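Local structure of restriction endonuclease PacI (Pseudomonas alcaligenes, 3M7K) at residues M23-Y35 with N44-S58. The protein is an HNH restriction endonuclease that recognises a rare eight-base-pair DNA site and cleaves it with a beta-beta-alpha-metal active site. Numbering follows the deposited sequence.
Sequences MCKGCMTWQNLSY and NTFTKATFLAWYGLS. With PT (platinum (II) ion), chain G; ZN (zinc ion), chain E; nucleotides of chain C; nucleotides of chain B.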
loop_
_atom_site.group_PDB
_atom_site.type_symbol
_atom_site.label_atom_id
_atom_site.label_comp_id
_atom_site.label_asym_id
_atom_site.label_seq_id
_atom_site.Cartn_x
_atom_site.Cartn_y
_atom_site.Cartn_z
ATOM N N MET A 23 -1.977 -13.177 -26.213
ATOM C CA MET A 23 -1.066 -12.022 -26.269
ATOM C C MET A 23 0.200 -12.240 -25.407
ATOM O O MET A 23 0.126 -12.859 -24.341
ATOM C CB MET A 23 -1.804 -10.703 -25.876
ATOM C CG MET A 23 -2.701 -10.735 -24.597
ATOM S SD MET A 23 -3.586 -9.166 -24.138
ATOM C CE MET A 23 -4.564 -8.977 -25.637
ATOM N N CYS A 24 1.355 -11.760 -25.872
ATOM C CA CYS A 24 2.552 -11.782 -25.041
ATOM C C CYS A 24 2.439 -10.731 -23.904
ATOM O O CYS A 24 1.550 -9.859 -23.930
ATOM C CB CYS A 24 3.812 -11.559 -25.874
ATOM S SG CYS A 24 4.127 -9.852 -26.373
ATOM N N LYS A 25 3.338 -10.815 -22.926
ATOM C CA LYS A 25 3.301 -9.900 -21.777
ATOM C C LYS A 25 3.482 -8.442 -22.238
ATOM O O LYS A 25 2.846 -7.543 -21.712
ATOM C CB LYS A 25 4.360 -10.276 -20.722
ATOM C CG LYS A 25 4.111 -11.623 -19.990
ATOM C CD LYS A 25 5.353 -12.057 -19.201
ATOM C CE LYS A 25 5.077 -13.228 -18.261
ATOM N NZ LYS A 25 6.315 -13.585 -17.495
ATOM N N GLY A 26 4.347 -8.219 -23.225
ATOM C CA GLY A 26 4.604 -6.865 -23.746
ATOM C C GLY A 26 3.372 -6.243 -24.371
ATOM O O GLY A 26 3.049 -5.056 -24.139
ATOM N N CYS A 27 2.663 -7.046 -25.156
ATOM C CA CYS A 27 1.448 -6.577 -25.818
ATOM C C CYS A 27 0.332 -6.301 -24.809
ATOM O O CYS A 27 -0.361 -5.286 -24.906
ATOM C CB CYS A 27 0.979 -7.580 -26.878
ATOM S SG CYS A 27 1.932 -7.573 -28.442
ATOM N N MET A 28 0.152 -7.207 -23.856
ATOM C CA MET A 28 -0.873 -7.034 -22.824
ATOM C C MET A 28 -0.523 -5.838 -21.932
ATOM O O MET A 28 -1.395 -5.035 -21.602
ATOM C CB MET A 28 -1.059 -8.331 -22.025
ATOM C CG MET A 28 -2.020 -8.272 -20.834
ATOM S SD MET A 28 -3.764 -8.559 -21.216
ATOM C CE MET A 28 -4.263 -6.964 -21.897
ATOM N N THR A 29 0.750 -5.698 -21.557
ATOM C CA THR A 29 1.140 -4.557 -20.730
ATOM C C THR A 29 0.972 -3.234 -21.499
ATOM O O THR A 29 0.487 -2.260 -20.937
ATOM C CB THR A 29 2.534 -4.711 -20.119
ATOM O OG1 THR A 29 2.548 -5.899 -19.323
ATOM C CG2 THR A 29 2.846 -3.542 -19.205
ATOM N N TRP A 30 1.321 -3.216 -22.782
ATOM C CA TRP A 30 1.089 -2.019 -23.598
ATOM C C TRP A 30 -0.392 -1.649 -23.695
ATOM O O TRP A 30 -0.744 -0.464 -23.571
ATOM C CB TRP A 30 1.688 -2.153 -25.007
ATOM C CG TRP A 30 1.242 -1.039 -25.942
ATOM C CD1 TRP A 30 0.391 -1.156 -27.007
ATOM C CD2 TRP A 30 1.600 0.348 -25.864
ATOM N NE1 TRP A 30 0.215 0.071 -27.611
ATOM C CE2 TRP A 30 0.945 1.009 -26.934
ATOM C CE3 TRP A 30 2.412 1.097 -24.997
ATOM C CZ2 TRP A 30 1.079 2.387 -27.165
ATOM C CZ3 TRP A 30 2.561 2.463 -25.236
ATOM C CH2 TRP A 30 1.901 3.092 -26.315
ATOM N N GLN A 31 -1.247 -2.648 -23.922
ATOM C CA GLN A 31 -2.707 -2.444 -23.983
ATOM C C GLN A 31 -3.210 -1.828 -22.669
ATOM O O GLN A 31 -3.982 -0.861 -22.677
ATOM C CB GLN A 31 -3.418 -3.787 -24.261
ATOM C CG GLN A 31 -4.949 -3.722 -24.382
ATOM C CD GLN A 31 -5.611 -5.107 -24.639
ATOM O OE1 GLN A 31 -6.698 -5.394 -24.125
ATOM N NE2 GLN A 31 -4.950 -5.956 -25.436
ATOM N N ASN A 32 -2.730 -2.368 -21.544
ATOM C CA ASN A 32 -3.134 -1.877 -20.238
ATOM C C ASN A 32 -2.663 -0.446 -20.032
ATOM O O ASN A 32 -3.415 0.383 -19.536
ATOM C CB ASN A 32 -2.584 -2.778 -19.123
ATOM C CG ASN A 32 -3.380 -4.079 -18.972
ATOM O OD1 ASN A 32 -4.604 -4.098 -19.149
ATOM N ND2 ASN A 32 -2.691 -5.163 -18.639
ATOM N N LEU A 33 -1.408 -0.181 -20.390
ATOM C CA LEU A 33 -0.818 1.140 -20.239
ATOM C C LEU A 33 -1.662 2.171 -20.990
ATOM O O LEU A 33 -2.007 3.211 -20.425
ATOM C CB LEU A 33 0.640 1.130 -20.721
ATOM C CG LEU A 33 1.510 2.356 -20.442
ATOM C CD1 LEU A 33 2.978 1.967 -20.436
ATOM C CD2 LEU A 33 1.255 3.414 -21.499
ATOM N N SER A 34 -2.010 1.862 -22.240
ATOM C CA SER A 34 -2.834 2.746 -23.090
ATOM C C SER A 34 -4.222 3.024 -22.525
ATOM O O SER A 34 -4.611 4.186 -22.366
ATOM C CB SER A 34 -2.975 2.170 -24.501
ATOM O OG SER A 34 -1.712 2.115 -25.138
ATOM N N TYR A 35 -4.959 1.949 -22.234
ATOM C CA TYR A 35 -6.266 2.023 -21.605
ATOM C C TYR A 35 -6.193 2.763 -20.261
ATOM O O TYR A 35 -7.014 3.639 -19.997
ATOM C CB TYR A 35 -6.829 0.606 -21.400
ATOM C CG TYR A 35 -8.219 0.534 -20.774
ATOM C CD1 TYR A 35 -9.373 0.705 -21.552
ATOM C CD2 TYR A 35 -8.383 0.261 -19.420
ATOM C CE1 TYR A 35 -10.639 0.628 -20.986
ATOM C CE2 TYR A 35 -9.662 0.182 -18.838
ATOM C CZ TYR A 35 -10.774 0.367 -19.631
ATOM O OH TYR A 35 -12.019 0.281 -19.060
ATOM N N ASN A 44 0.488 9.844 -22.563
ATOM C CA ASN A 44 1.280 8.677 -22.933
ATOM C C ASN A 44 2.141 9.015 -24.148
ATOM O O ASN A 44 1.639 9.039 -25.270
ATOM C CB ASN A 44 0.364 7.493 -23.269
ATOM C CG ASN A 44 1.139 6.250 -23.691
ATOM O OD1 ASN A 44 2.359 6.179 -23.527
ATOM N ND2 ASN A 44 0.426 5.256 -24.224
ATOM N N THR A 45 3.430 9.274 -23.923
ATOM C CA THR A 45 4.343 9.573 -25.023
ATOM C C THR A 45 5.137 8.366 -25.559
ATOM O O THR A 45 5.836 8.498 -26.574
ATOM C CB THR A 45 5.289 10.775 -24.714
ATOM O OG1 THR A 45 6.118 10.456 -23.591
ATOM C CG2 THR A 45 4.486 12.043 -24.412
ATOM N N PHE A 46 5.028 7.195 -24.913
ATOM C CA PHE A 46 5.488 5.933 -25.524
ATOM C C PHE A 46 4.709 5.655 -26.815
ATOM O O PHE A 46 3.511 5.933 -26.880
ATOM C CB PHE A 46 5.215 4.728 -24.615
ATOM C CG PHE A 46 6.223 4.522 -23.527
ATOM C CD1 PHE A 46 5.883 4.786 -22.202
ATOM C CD2 PHE A 46 7.488 4.012 -23.815
ATOM C CE1 PHE A 46 6.787 4.580 -21.180
ATOM C CE2 PHE A 46 8.414 3.807 -22.802
ATOM C CZ PHE A 46 8.064 4.087 -21.473
ATOM N N THR A 47 5.380 5.103 -27.822
ATOM C CA THR A 47 4.701 4.356 -28.888
ATOM C C THR A 47 4.860 2.887 -28.543
ATOM O O THR A 47 5.707 2.535 -27.711
ATOM C CB THR A 47 5.322 4.579 -30.277
ATOM O OG1 THR A 47 6.711 4.198 -30.260
ATOM C CG2 THR A 47 5.149 6.028 -30.727
ATOM N N LYS A 48 4.059 2.030 -29.180
ATOM C CA LYS A 48 4.134 0.589 -28.910
ATOM C C LYS A 48 5.563 0.073 -29.123
ATOM O O LYS A 48 6.085 -0.637 -28.274
ATOM C CB LYS A 48 3.136 -0.222 -29.749
ATOM C CG LYS A 48 3.170 -1.725 -29.425
ATOM C CD LYS A 48 1.943 -2.475 -29.963
ATOM C CE LYS A 48 1.841 -3.857 -29.331
ATOM N NZ LYS A 48 0.891 -4.761 -30.071
ATOM N N ALA A 49 6.186 0.463 -30.236
ATOM C CA ALA A 49 7.569 0.056 -30.569
ATOM C C ALA A 49 8.632 0.470 -29.521
ATOM O O ALA A 49 9.508 -0.341 -29.131
ATOM C CB ALA A 49 7.962 0.565 -31.989
ATOM N N THR A 50 8.555 1.729 -29.087
ATOM C CA THR A 50 9.462 2.195 -28.045
ATOM C C THR A 50 9.149 1.507 -26.712
ATOM O O THR A 50 10.081 1.124 -25.986
ATOM C CB THR A 50 9.540 3.750 -27.902
ATOM O OG1 THR A 50 10.411 4.072 -26.808
ATOM C CG2 THR A 50 8.196 4.356 -27.607
ATOM N N PHE A 51 7.869 1.303 -26.406
ATOM C CA PHE A 51 7.514 0.593 -25.175
ATOM C C PHE A 51 8.062 -0.822 -25.161
ATOM O O PHE A 51 8.597 -1.252 -24.152
ATOM C CB PHE A 51 6.007 0.549 -24.900
ATOM C CG PHE A 51 5.658 -0.289 -23.687
ATOM C CD1 PHE A 51 5.938 0.173 -22.399
ATOM C CD2 PHE A 51 5.127 -1.563 -23.838
ATOM C CE1 PHE A 51 5.647 -0.626 -21.276
ATOM C CE2 PHE A 51 4.845 -2.364 -22.741
ATOM C CZ PHE A 51 5.103 -1.896 -21.455
ATOM N N LEU A 52 7.927 -1.540 -26.276
ATOM C CA LEU A 52 8.386 -2.933 -26.343
ATOM C C LEU A 52 9.895 -3.029 -26.178
ATOM O O LEU A 52 10.378 -3.947 -25.505
ATOM C CB LEU A 52 7.918 -3.650 -27.617
ATOM C CG LEU A 52 6.421 -3.953 -27.803
ATOM C CD1 LEU A 52 6.226 -4.707 -29.120
ATOM C CD2 LEU A 52 5.818 -4.752 -26.669
ATOM N N ALA A 53 10.632 -2.073 -26.744
ATOM C CA ALA A 53 12.083 -2.035 -26.544
ATOM C C ALA A 53 12.428 -1.690 -25.100
ATOM O O ALA A 53 13.375 -2.236 -24.531
ATOM C CB ALA A 53 12.760 -1.041 -27.512
ATOM N N TRP A 54 11.668 -0.759 -24.526
ATOM C CA TRP A 54 11.849 -0.347 -23.137
ATOM C C TRP A 54 11.542 -1.521 -22.202
ATOM O O TRP A 54 12.282 -1.757 -21.232
ATOM C CB TRP A 54 10.975 0.873 -22.848
ATOM C CG TRP A 54 11.066 1.412 -21.444
ATOM C CD1 TRP A 54 11.952 2.354 -20.973
ATOM C CD2 TRP A 54 10.252 1.035 -20.343
ATOM N NE1 TRP A 54 11.728 2.580 -19.635
ATOM C CE2 TRP A 54 10.689 1.782 -19.222
ATOM C CE3 TRP A 54 9.185 0.134 -20.186
ATOM C CZ2 TRP A 54 10.089 1.656 -17.952
ATOM C CZ3 TRP A 54 8.591 0.011 -18.922
ATOM C CH2 TRP A 54 9.045 0.772 -17.826
ATOM N N TYR A 55 10.484 -2.270 -22.511
ATOM C CA TYR A 55 9.993 -3.327 -21.618
ATOM C C TYR A 55 10.941 -4.529 -21.610
ATOM O O TYR A 55 10.992 -5.295 -20.636
ATOM C CB TYR A 55 8.571 -3.762 -22.020
ATOM C CG TYR A 55 7.777 -4.515 -20.944
ATOM C CD1 TYR A 55 7.252 -5.780 -21.203
ATOM C CD2 TYR A 55 7.532 -3.948 -19.691
ATOM C CE1 TYR A 55 6.507 -6.480 -20.234
ATOM C CE2 TYR A 55 6.798 -4.640 -18.705
ATOM C CZ TYR A 55 6.281 -5.904 -18.996
ATOM O OH TYR A 55 5.567 -6.592 -18.061
ATOM N N GLY A 56 11.683 -4.689 -22.704
ATOM C CA GLY A 56 12.611 -5.793 -22.851
ATOM C C GLY A 56 11.973 -7.162 -22.688
ATOM O O GLY A 56 10.828 -7.408 -23.100
ATOM N N LEU A 57 12.724 -8.052 -22.060
ATOM C CA LEU A 57 12.309 -9.438 -21.931
ATOM C C LEU A 57 12.288 -9.892 -20.485
ATOM O O LEU A 57 13.046 -9.392 -19.645
ATOM C CB LEU A 57 13.227 -10.339 -22.745
ATOM C CG LEU A 57 13.211 -10.106 -24.258
ATOM C CD1 LEU A 57 14.310 -10.903 -24.887
ATOM C CD2 LEU A 57 11.824 -10.448 -24.883
ATOM N N SER A 58 11.437 -10.877 -20.224
ATOM C CA SER A 58 11.089 -11.316 -18.871
ATOM C C SER A 58 12.258 -11.571 -17.919
ATOM O O SER A 58 12.198 -11.194 -16.737
ATOM C CB SER A 58 10.239 -12.568 -18.955
ATOM O OG SER A 58 9.619 -12.828 -17.712
HETATM PT PT PT G . -4.449 -10.039 -22.543
HETATM ZN ZN ZN E . 3.192 -9.494 -28.449
ATOM P P DA C 3 -0.766 -9.516 -15.539
ATOM O OP1 DA C 3 0.320 -10.241 -14.833
ATOM O OP2 DA C 3 -0.437 -8.696 -16.735
ATOM O "O5'" DA C 3 -1.904 -10.517 -15.980
ATOM C "C5'" DA C 3 -2.132 -11.733 -15.297
ATOM C "C4'" DA C 3 -3.398 -12.405 -15.833
ATOM O "O4'" DA C 3 -4.453 -11.415 -15.925
ATOM C "C3'" DA C 3 -3.329 -12.993 -17.241
ATOM O "O3'" DA C 3 -4.314 -14.011 -17.362
ATOM C "C2'" DA C 3 -3.712 -11.811 -18.129
ATOM C "C1'" DA C 3 -4.811 -11.172 -17.278
ATOM N N9 DA C 3 -4.956 -9.725 -17.456
ATOM C C8 DA C 3 -3.982 -8.810 -17.742
ATOM N N7 DA C 3 -4.427 -7.576 -17.824
ATOM C C5 DA C 3 -5.797 -7.701 -17.584
ATOM C C6 DA C 3 -6.867 -6.769 -17.516
ATOM N N6 DA C 3 -6.731 -5.456 -17.716
ATOM N N1 DA C 3 -8.099 -7.237 -17.226
ATOM C C2 DA C 3 -8.276 -8.550 -17.025
ATOM N N3 DA C 3 -7.358 -9.515 -17.055
ATOM C C4 DA C 3 -6.130 -9.018 -17.346
ATOM P P DC B 5 -15.170 0.477 -21.000
ATOM O OP1 DC B 5 -16.202 1.536 -21.123
ATOM O OP2 DC B 5 -13.811 0.858 -20.542
ATOM O "O5'" DC B 5 -15.752 -0.669 -20.057
ATOM C "C5'" DC B 5 -14.858 -1.386 -19.260
ATOM C "C4'" DC B 5 -15.397 -2.752 -18.909
ATOM O "O4'" DC B 5 -14.687 -3.748 -19.691
ATOM C "C3'" DC B 5 -15.118 -3.064 -17.444
ATOM O "O3'" DC B 5 -16.085 -3.953 -16.897
ATOM C "C2'" DC B 5 -13.748 -3.722 -17.494
ATOM C "C1'" DC B 5 -13.787 -4.454 -18.838
ATOM N N1 DC B 5 -12.416 -4.588 -19.420
ATOM C C2 DC B 5 -11.849 -5.871 -19.526
ATOM O O2 DC B 5 -12.492 -6.864 -19.165
ATOM N N3 DC B 5 -10.597 -6.000 -20.037
ATOM C C4 DC B 5 -9.912 -4.913 -20.426
ATOM N N4 DC B 5 -8.685 -5.110 -20.924
ATOM C C5 DC B 5 -10.470 -3.593 -20.325
ATOM C C6 DC B 5 -11.711 -3.480 -19.814
#
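Phe51 of helix 48-55 enters helix 25-35 as a knob, its ring set among Gly26, Thr29, Trp30 and Leu33. The ring edge points at the backbone: Phe51 CE2 lies 3.5 Å from Gly26 O, while Phe51 CZ meets the methyl CG2 of Thr29 and Phe51 CE1 lies 3.8 Å from Leu33 CD1. With no side chain, Gly26 leaves room for Leu52 CD2, 3.7 Å from its carbonyl C, and Tyr55 CD1 lies by its CA. Phe51, Gly26, Thr29 and Leu33 are buried and make the tight part; Trp30, Lys48 and Asn44, partly exposed, form the solvent side. There Trp30 is sandwiched: Ser34 OG lies over one face near the rim, and the start of helix 48-55 covers the other, with Lys48 CB 3.8 Å from the five-membered ring centroid in a CH-pi contact. The extended Lys48 chain, CG trans to the backbone N (chi1 -178°), runs past Trp30 CD1 and brings NZ 3.4 Å from Cys27 SG, where its charge would probably stabilise the zinc-bound thiolate. Beyond the indole, Asn44 turns ND2 to Trp30 CH2 (3.4 Å). Away from this interface, Asn32 pairs with adenine DA3 of chain C through OD1 and ND2, consistent with a part in base recognition. Cys4 and Cys7 complete the zinc site; Glu70 holds both Lys25 and Ser58, and strands 90-93 and 105-108 pack against Phe51 and Phe46, respectively.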